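Thymidylate synthase A (Bacillus subtilis, PDB 1BKP) catalyses the reductive methylation of dUMP to dTMP with 5,10-methylenetetrahydrofolate as one-carbon donor and reductant, working as a homodimer. Local coordinates at residues T58-A63 and G187-V192; N182-G187 and C220-R225; E240-W245 and F261-Y266. One frame throughout, in Å; residues are numbered along the deposited sequence.

How the contacts relate
Following the chain from its N terminus, 58-63 lies in the loop between strand 39-49 and helix 64-75, and contact 1 closes a long loop by setting 58-63 against the opening of helix 188-206. Before that loop is complete, contact 2 begins with 182-187 at the end of strand 172-183; it finishes at 220-225, beyond the helix, so contacts 1 and 2 cross, and they share G187. Contact 2 ties together the two parallel strands of a beta-alpha-beta unit. Contact 3 follows in series as a small two-stranded sheet. It reaches contact 1 through Y266, whose OH is hydrogen-bonded to V62 N, while contacts 2 and 3 stay about 11 Å apart at their nearest atoms.

Contact 1. Residues T58-A63 and G187-V192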
# COMPACT_ATOMS: atom_id res chain seq x y z
N THR A 58 21.16 15.91 -0.25
CA THR A 58 22.13 17.01 -0.38
C THR A 58 23.23 16.65 -1.43
O THR A 58 24.11 17.47 -1.76
CB THR A 58 22.74 17.38 0.89
OG1 THR A 58 23.55 16.30 1.39
CG2 THR A 58 21.63 17.88 1.91
N THR A 59 23.22 15.41 -1.92
CA THR A 59 24.22 15.01 -2.89
C THR A 59 23.93 15.55 -4.31
O THR A 59 24.72 15.38 -5.21
CB THR A 59 24.50 13.49 -2.94
OG1 THR A 59 23.28 12.89 -3.24
CG2 THR A 59 25.07 12.94 -1.55
N LYS A 60 22.73 16.08 -4.49
CA LYS A 60 22.35 16.77 -5.74
C LYS A 60 21.18 17.67 -5.35
O LYS A 60 20.59 17.49 -4.29
CB LYS A 60 21.92 15.80 -6.85
CG LYS A 60 20.53 15.21 -6.69
CD LYS A 60 20.02 14.56 -7.92
CE LYS A 60 18.54 13.99 -7.68
NZ LYS A 60 17.98 13.17 -8.85
N LYS A 61 20.89 18.71 -6.14
CA LYS A 61 19.81 19.58 -5.77
C LYS A 61 18.46 18.98 -6.18
O LYS A 61 18.31 18.49 -7.28
CB LYS A 61 19.93 20.91 -6.50
CG LYS A 61 18.81 21.84 -6.20
CD LYS A 61 18.98 23.07 -7.14
CE LYS A 61 17.97 24.16 -6.81
NZ LYS A 61 18.21 24.81 -5.50
N VAL A 62 17.50 18.98 -5.30
CA VAL A 62 16.18 18.45 -5.68
C VAL A 62 15.37 19.67 -6.13
O VAL A 62 15.45 20.74 -5.49
CB VAL A 62 15.49 17.79 -4.46
CG1 VAL A 62 14.00 17.48 -4.76
CG2 VAL A 62 16.25 16.42 -4.14
N ALA A 63 14.44 19.45 -7.04
CA ALA A 63 13.67 20.60 -7.57
C ALA A 63 12.53 20.87 -6.59
O ALA A 63 11.41 20.63 -6.91
CB ALA A 63 13.11 20.20 -8.90
N GLY A 187 12.73 10.13 -10.11
CA GLY A 187 11.50 10.36 -9.43
C GLY A 187 11.48 10.28 -7.90
O GLY A 187 10.90 11.14 -7.26
N ASN A 188 12.16 9.31 -7.32
CA ASN A 188 12.09 9.16 -5.88
C ASN A 188 12.46 10.42 -5.01
O ASN A 188 11.68 10.79 -4.07
CB ASN A 188 12.93 7.96 -5.44
CG ASN A 188 12.89 7.74 -3.95
OD1 ASN A 188 13.85 8.02 -3.27
ND2 ASN A 188 11.81 7.08 -3.47
N PRO A 189 13.60 11.08 -5.30
CA PRO A 189 13.90 12.26 -4.41
C PRO A 189 12.87 13.34 -4.44
O PRO A 189 12.51 13.90 -3.39
CB PRO A 189 15.30 12.72 -4.88
CG PRO A 189 15.94 11.44 -5.55
CD PRO A 189 14.71 10.83 -6.27
N PHE A 190 12.31 13.58 -5.62
CA PHE A 190 11.26 14.60 -5.80
C PHE A 190 9.99 14.18 -5.00
O PHE A 190 9.36 14.99 -4.32
CB PHE A 190 10.97 14.60 -7.27
CG PHE A 190 9.98 15.61 -7.73
CD1 PHE A 190 10.39 16.92 -8.13
CD2 PHE A 190 8.66 15.25 -7.89
CE1 PHE A 190 9.47 17.79 -8.68
CE2 PHE A 190 7.71 16.16 -8.45
CZ PHE A 190 8.12 17.40 -8.84
N ASN A 191 9.57 12.92 -5.16
CA ASN A 191 8.36 12.37 -4.53
C ASN A 191 8.44 12.27 -3.00
O ASN A 191 7.51 12.66 -2.31
CB ASN A 191 8.08 11.00 -5.11
CG ASN A 191 7.44 11.06 -6.47
OD1 ASN A 191 6.66 12.01 -6.81
ND2 ASN A 191 7.70 10.06 -7.26
N VAL A 192 9.63 11.93 -2.46
CA VAL A 192 9.81 11.75 -1.03
C VAL A 192 9.70 13.16 -0.38
O VAL A 192 8.96 13.33 0.62
CB VAL A 192 11.14 11.16 -0.75
CG1 VAL A 192 11.49 11.20 0.75
CG2 VAL A 192 11.14 9.69 -1.15
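The opening of helix 188-206, the helix of a beta-alpha-beta unit, sets P189 and F190 against V62 and A63 of the loop that runs into helix 64-75. The meeting is largely apolar. V62 crosses P189 at about a right angle, and its two methyls divide the work: CG2 comes down on P189 CB at 3.9 Å, while CG1, held anti to the backbone N (chi1 169°), reaches F190 CA at 4.1 Å. A branched valine suits this place because its two arms meet successive residues of the helix. Proline suits an early helical position, where a missing N-H costs little, and its ring offers a compact apolar surface. Alongside, the extended chain of K60 passes P189, CE lying 4.2 Å from CG of the proline ring, and carries NZ onward to a hydrogen bond with A185 O. F190 swings its ring toward A63, with CD1 4.3 Å from A63 CB and CE1 3.9 Å from A63 O. A63 stands at the N-cap of helix 64-75, and its small side chain is consistent with the ring's close approach. The F190 ring goes on to touch T66, A67 and E70 of helix 64-75, P189 also packs on Y7 of helix 3-17 and on L57, and N188 and V192 pack on strand 209-223.

Contact 2. Residues N182-G187 and C220-R225; sequences NDMALG and CHVYTR
H221 lays one face of its imidazole over the carbonyl of N182, whose O sits 3.6 Å above the ring plane and over its centre, a place that suits a flat ring; CE1 comes 3.6 Å from D183 CA. With chi1 at 54°, CG lies between the backbone N and the carbonyl carbon, which folds the ring over the neighbouring strand. Beneath it the parallel strands pair: H221 N bonds to N182 O, and M184 N to H221 O at 2.9 Å. D183 points to the same side of the sheet as H221 and crosses Y223 at about a right angle, OD2 standing 3.7 Å from Y223 CE1 at the ring edge. Its short carboxylate lets OD1 receive L186 N at 3.2 Å from above the carboxylate plane, an Asx motif, and water 1 links OD1 to Y223 N. M184 CB packs on V222 CG1 at 3.7 Å. With an alanine in place of H221, N182 O and D183 CA would probably lose the ring that covers them, and S181 its weak bond to NE2. N182, D183, H221, V222 and Y223 probably contribute to the dUMP site shared between the two subunits, D183 also to the folate site; R140 of the second subunit packs on H221 and Y223. Chemically, D183 is fixed through OD1, whereas H221 ND1 is buried without a hydrogen-bonding partner.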
# COMPACT_ATOMS: atom_id res chain seq x y z
N ASN A 182 8.97 3.38 -8.71
CA ASN A 182 9.65 4.71 -8.68
C ASN A 182 10.96 4.59 -9.41
O ASN A 182 11.77 3.65 -9.15
CB ASN A 182 9.99 5.07 -7.23
CG ASN A 182 9.45 6.45 -6.72
OD1 ASN A 182 9.88 6.85 -5.70
ND2 ASN A 182 8.53 7.12 -7.41
N ASP A 183 11.22 5.52 -10.31
CA ASP A 183 12.54 5.61 -10.97
C ASP A 183 13.33 6.22 -9.81
O ASP A 183 13.06 7.39 -9.41
CB ASP A 183 12.39 6.62 -12.13
CG ASP A 183 13.71 7.02 -12.75
OD1 ASP A 183 14.78 6.85 -12.14
OD2 ASP A 183 13.68 7.41 -13.92
N MET A 184 14.26 5.44 -9.23
CA MET A 184 15.02 5.90 -8.09
C MET A 184 15.93 7.08 -8.30
O MET A 184 16.19 7.80 -7.34
CB MET A 184 15.82 4.76 -7.46
CG MET A 184 14.85 3.63 -6.95
SD MET A 184 13.67 4.24 -5.72
CE MET A 184 14.76 4.48 -4.37
N ALA A 185 16.40 7.27 -9.54
CA ALA A 185 17.31 8.36 -9.83
C ALA A 185 16.59 9.66 -9.97
O ALA A 185 17.02 10.62 -9.39
CB ALA A 185 18.10 8.09 -11.16
N LEU A 186 15.56 9.69 -10.80
CA LEU A 186 14.83 10.90 -11.10
C LEU A 186 13.53 11.14 -10.30
O LEU A 186 13.25 12.23 -9.91
CB LEU A 186 14.51 10.90 -12.57
CG LEU A 186 15.84 10.86 -13.40
CD1 LEU A 186 15.52 10.50 -14.83
CD2 LEU A 186 16.54 12.24 -13.37
N GLY A 187 12.73 10.13 -10.11
CA GLY A 187 11.50 10.36 -9.43
C GLY A 187 11.48 10.28 -7.90
O GLY A 187 10.90 11.14 -7.26
N CYS A 220 11.21 -0.89 -7.38
CA CYS A 220 12.28 0.08 -7.23
C CYS A 220 13.27 -0.10 -8.39
O CYS A 220 14.00 -1.07 -8.39
CB CYS A 220 12.97 -0.32 -5.97
SG CYS A 220 13.69 0.97 -5.10
N HIS A 221 13.33 0.82 -9.34
CA HIS A 221 14.25 0.62 -10.51
C HIS A 221 15.15 1.75 -10.87
O HIS A 221 14.88 2.88 -10.49
CB HIS A 221 13.43 0.23 -11.73
CG HIS A 221 12.31 1.19 -12.05
ND1 HIS A 221 12.48 2.29 -12.85
CD2 HIS A 221 11.00 1.18 -11.72
CE1 HIS A 221 11.33 2.91 -13.03
NE2 HIS A 221 10.40 2.26 -12.35
N VAL A 222 16.30 1.40 -11.50
CA VAL A 222 17.19 2.44 -11.99
C VAL A 222 17.61 2.06 -13.41
O VAL A 222 17.83 0.87 -13.72
CB VAL A 222 18.43 2.74 -11.14
CG1 VAL A 222 18.14 3.01 -9.72
CG2 VAL A 222 19.44 1.73 -11.25
N TYR A 223 17.56 3.03 -14.32
CA TYR A 223 18.00 2.79 -15.72
C TYR A 223 19.48 2.60 -15.73
O TYR A 223 20.19 3.33 -15.02
CB TYR A 223 17.59 3.90 -16.65
CG TYR A 223 16.10 3.93 -16.87
CD1 TYR A 223 15.26 4.55 -15.98
CD2 TYR A 223 15.53 3.24 -17.97
CE1 TYR A 223 13.86 4.47 -16.13
CE2 TYR A 223 14.15 3.16 -18.16
CZ TYR A 223 13.32 3.78 -17.23
OH TYR A 223 11.97 3.59 -17.35
N THR A 224 19.98 1.61 -16.49
CA THR A 224 21.42 1.30 -16.46
C THR A 224 22.34 2.47 -16.74
O THR A 224 23.34 2.58 -16.11
CB THR A 224 21.81 0.12 -17.47
OG1 THR A 224 21.32 0.47 -18.78
CG2 THR A 224 21.14 -1.21 -16.96
N ARG A 225 22.00 3.34 -17.67
CA ARG A 225 22.91 4.50 -17.92
C ARG A 225 22.90 5.52 -16.83
O ARG A 225 23.62 6.54 -16.93
CB ARG A 225 22.57 5.20 -19.23
CG ARG A 225 22.84 4.32 -20.42
CD ARG A 225 22.43 5.07 -21.73
NE ARG A 225 22.71 4.25 -22.90
CZ ARG A 225 22.51 4.63 -24.17
NH1 ARG A 225 22.04 5.84 -24.48
NH2 ARG A 225 22.79 3.78 -25.14
O HOH W 1 16.94 5.64 -13.34

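Contact 3. Residues E240-W245 and F261-Y266; sequences EAPELW and FKLINY
E243 O accepts a 2.8 Å hydrogen bond from I264 N on the facing strand, with a weaker CA-H...O contact from L263, whose CA is 3.5 Å away. W245 O is held likewise, by K262 N and more weakly by the CA-H of F261, and W245 N and E243 N return bonds to K262 O and I264 O. These four backbone bonds make a two-stranded antiparallel sheet, with L244 and L263 as the non-hydrogen-bonded pair between two hydrogen-bonded ones. On the face of E243, W245, K262 and I264, the side chain of I264 lies along that of E243, and its CD1 also meets W245 CB at 3.8 Å. At W245 CE3, 4.0 Å from K262 CB, the indole meets the aliphatic base of the lysine obliquely. On the other face, L244 CD1 reaches L263 CD1 at 4.1 Å, leucines suiting a side that packs on V54 and on W64 of helix 64-75. P242, side by side with Y266, places CG 3.8 Å from CD1 of the tyrosine ring and 3.9 Å from L263 CG. CG of Y266 is anti to the backbone N (chi1 -174°), which lays the ring alongside the proline, and its OH is hydrogen-bonded to L57 O and V62 N. Just before it, N265 takes a left-handed helical backbone, which asparagine tolerates well, and water 2 bridges its ND2 to A241 O.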
# COMPACT_ATOMS: atom_id res chain seq x y z
N GLU A 240 24.14 19.10 6.23
CA GLU A 240 23.01 19.05 7.15
C GLU A 240 21.78 19.44 6.37
O GLU A 240 21.85 20.22 5.42
CB GLU A 240 23.20 20.06 8.30
CG GLU A 240 24.41 19.79 9.16
CD GLU A 240 24.22 20.31 10.57
OE1 GLU A 240 23.39 21.24 10.76
OE2 GLU A 240 24.90 19.79 11.49
N ALA A 241 20.62 18.98 6.83
CA ALA A 241 19.45 19.27 6.11
C ALA A 241 19.05 20.75 6.28
O ALA A 241 19.30 21.34 7.34
CB ALA A 241 18.34 18.37 6.53
N PRO A 242 18.41 21.35 5.23
CA PRO A 242 17.96 22.73 5.28
C PRO A 242 16.73 22.79 6.18
O PRO A 242 16.12 21.76 6.49
CB PRO A 242 17.60 23.01 3.81
CG PRO A 242 17.26 21.71 3.26
CD PRO A 242 18.21 20.78 3.88
N GLU A 243 16.38 23.97 6.68
CA GLU A 243 15.18 24.06 7.46
C GLU A 243 14.08 24.49 6.45
O GLU A 243 14.37 25.12 5.40
CB GLU A 243 15.40 25.12 8.58
CG GLU A 243 14.19 25.66 9.21
CD GLU A 243 14.51 26.94 10.00
OE1 GLU A 243 15.37 26.88 10.91
OE2 GLU A 243 13.90 28.00 9.70
N LEU A 244 12.88 23.98 6.63
CA LEU A 244 11.75 24.35 5.80
C LEU A 244 10.78 25.30 6.60
O LEU A 244 10.11 24.91 7.54
CB LEU A 244 11.01 23.08 5.32
CG LEU A 244 9.69 23.36 4.67
CD1 LEU A 244 9.87 24.16 3.39
CD2 LEU A 244 8.96 22.00 4.41
N TRP A 245 10.77 26.56 6.23
CA TRP A 245 9.89 27.55 6.83
C TRP A 245 8.53 27.40 6.10
O TRP A 245 8.48 27.41 4.91
CB TRP A 245 10.42 29.00 6.52
CG TRP A 245 9.44 30.04 6.97
CD1 TRP A 245 9.28 30.49 8.24
CD2 TRP A 245 8.50 30.79 6.16
NE1 TRP A 245 8.30 31.46 8.29
CE2 TRP A 245 7.82 31.67 7.02
CE3 TRP A 245 8.20 30.80 4.80
CZ2 TRP A 245 6.86 32.56 6.57
CZ3 TRP A 245 7.25 31.65 4.35
CH2 TRP A 245 6.58 32.54 5.23
N PHE A 261 6.30 28.88 1.45
CA PHE A 261 7.27 27.83 1.70
C PHE A 261 8.66 28.36 1.33
O PHE A 261 8.81 28.87 0.27
CB PHE A 261 6.96 26.66 0.74
CG PHE A 261 5.61 26.02 0.98
CD1 PHE A 261 5.46 25.06 1.97
CD2 PHE A 261 4.54 26.40 0.26
CE1 PHE A 261 4.19 24.50 2.24
CE2 PHE A 261 3.23 25.85 0.48
CZ PHE A 261 3.07 24.86 1.52
N LYS A 262 9.67 28.15 2.14
CA LYS A 262 10.99 28.61 1.75
C LYS A 262 11.95 27.64 2.44
O LYS A 262 11.74 27.31 3.60
CB LYS A 262 11.16 30.09 2.26
CG LYS A 262 12.46 30.41 2.92
CD LYS A 262 12.44 31.86 3.43
CE LYS A 262 13.86 32.48 3.44
NZ LYS A 262 13.83 33.97 3.59
N LEU A 263 12.93 27.15 1.69
CA LEU A 263 13.96 26.28 2.16
C LEU A 263 15.09 27.14 2.53
O LEU A 263 15.57 27.86 1.69
CB LEU A 263 14.42 25.43 1.02
CG LEU A 263 14.80 23.99 1.27
CD1 LEU A 263 13.74 23.33 2.22
CD2 LEU A 263 14.92 23.28 -0.11
N ILE A 264 15.65 26.95 3.69
CA ILE A 264 16.70 27.81 4.15
C ILE A 264 17.95 27.06 4.39
O ILE A 264 17.98 26.05 5.08
CB ILE A 264 16.28 28.42 5.55
CG1 ILE A 264 15.02 29.28 5.40
CG2 ILE A 264 17.41 29.18 6.22
CD1 ILE A 264 14.23 29.22 6.67
N ASN A 265 19.02 27.63 3.88
CA ASN A 265 20.36 27.06 4.04
C ASN A 265 20.47 25.70 3.29
O ASN A 265 21.16 24.78 3.74
CB ASN A 265 20.67 26.88 5.52
CG ASN A 265 22.08 26.43 5.77
OD1 ASN A 265 23.04 27.02 5.27
ND2 ASN A 265 22.21 25.33 6.50
N TYR A 266 19.91 25.66 2.09
CA TYR A 266 20.01 24.38 1.35
C TYR A 266 21.34 24.23 0.60
O TYR A 266 21.48 24.81 -0.44
CB TYR A 266 18.86 24.28 0.37
CG TYR A 266 18.75 22.96 -0.37
CD1 TYR A 266 19.38 21.77 0.09
CD2 TYR A 266 17.99 22.88 -1.55
CE1 TYR A 266 19.27 20.53 -0.60
CE2 TYR A 266 17.86 21.66 -2.26
CZ TYR A 266 18.53 20.49 -1.76
OH TYR A 266 18.46 19.32 -2.48
O HOH W 2 20.66 23.72 8.45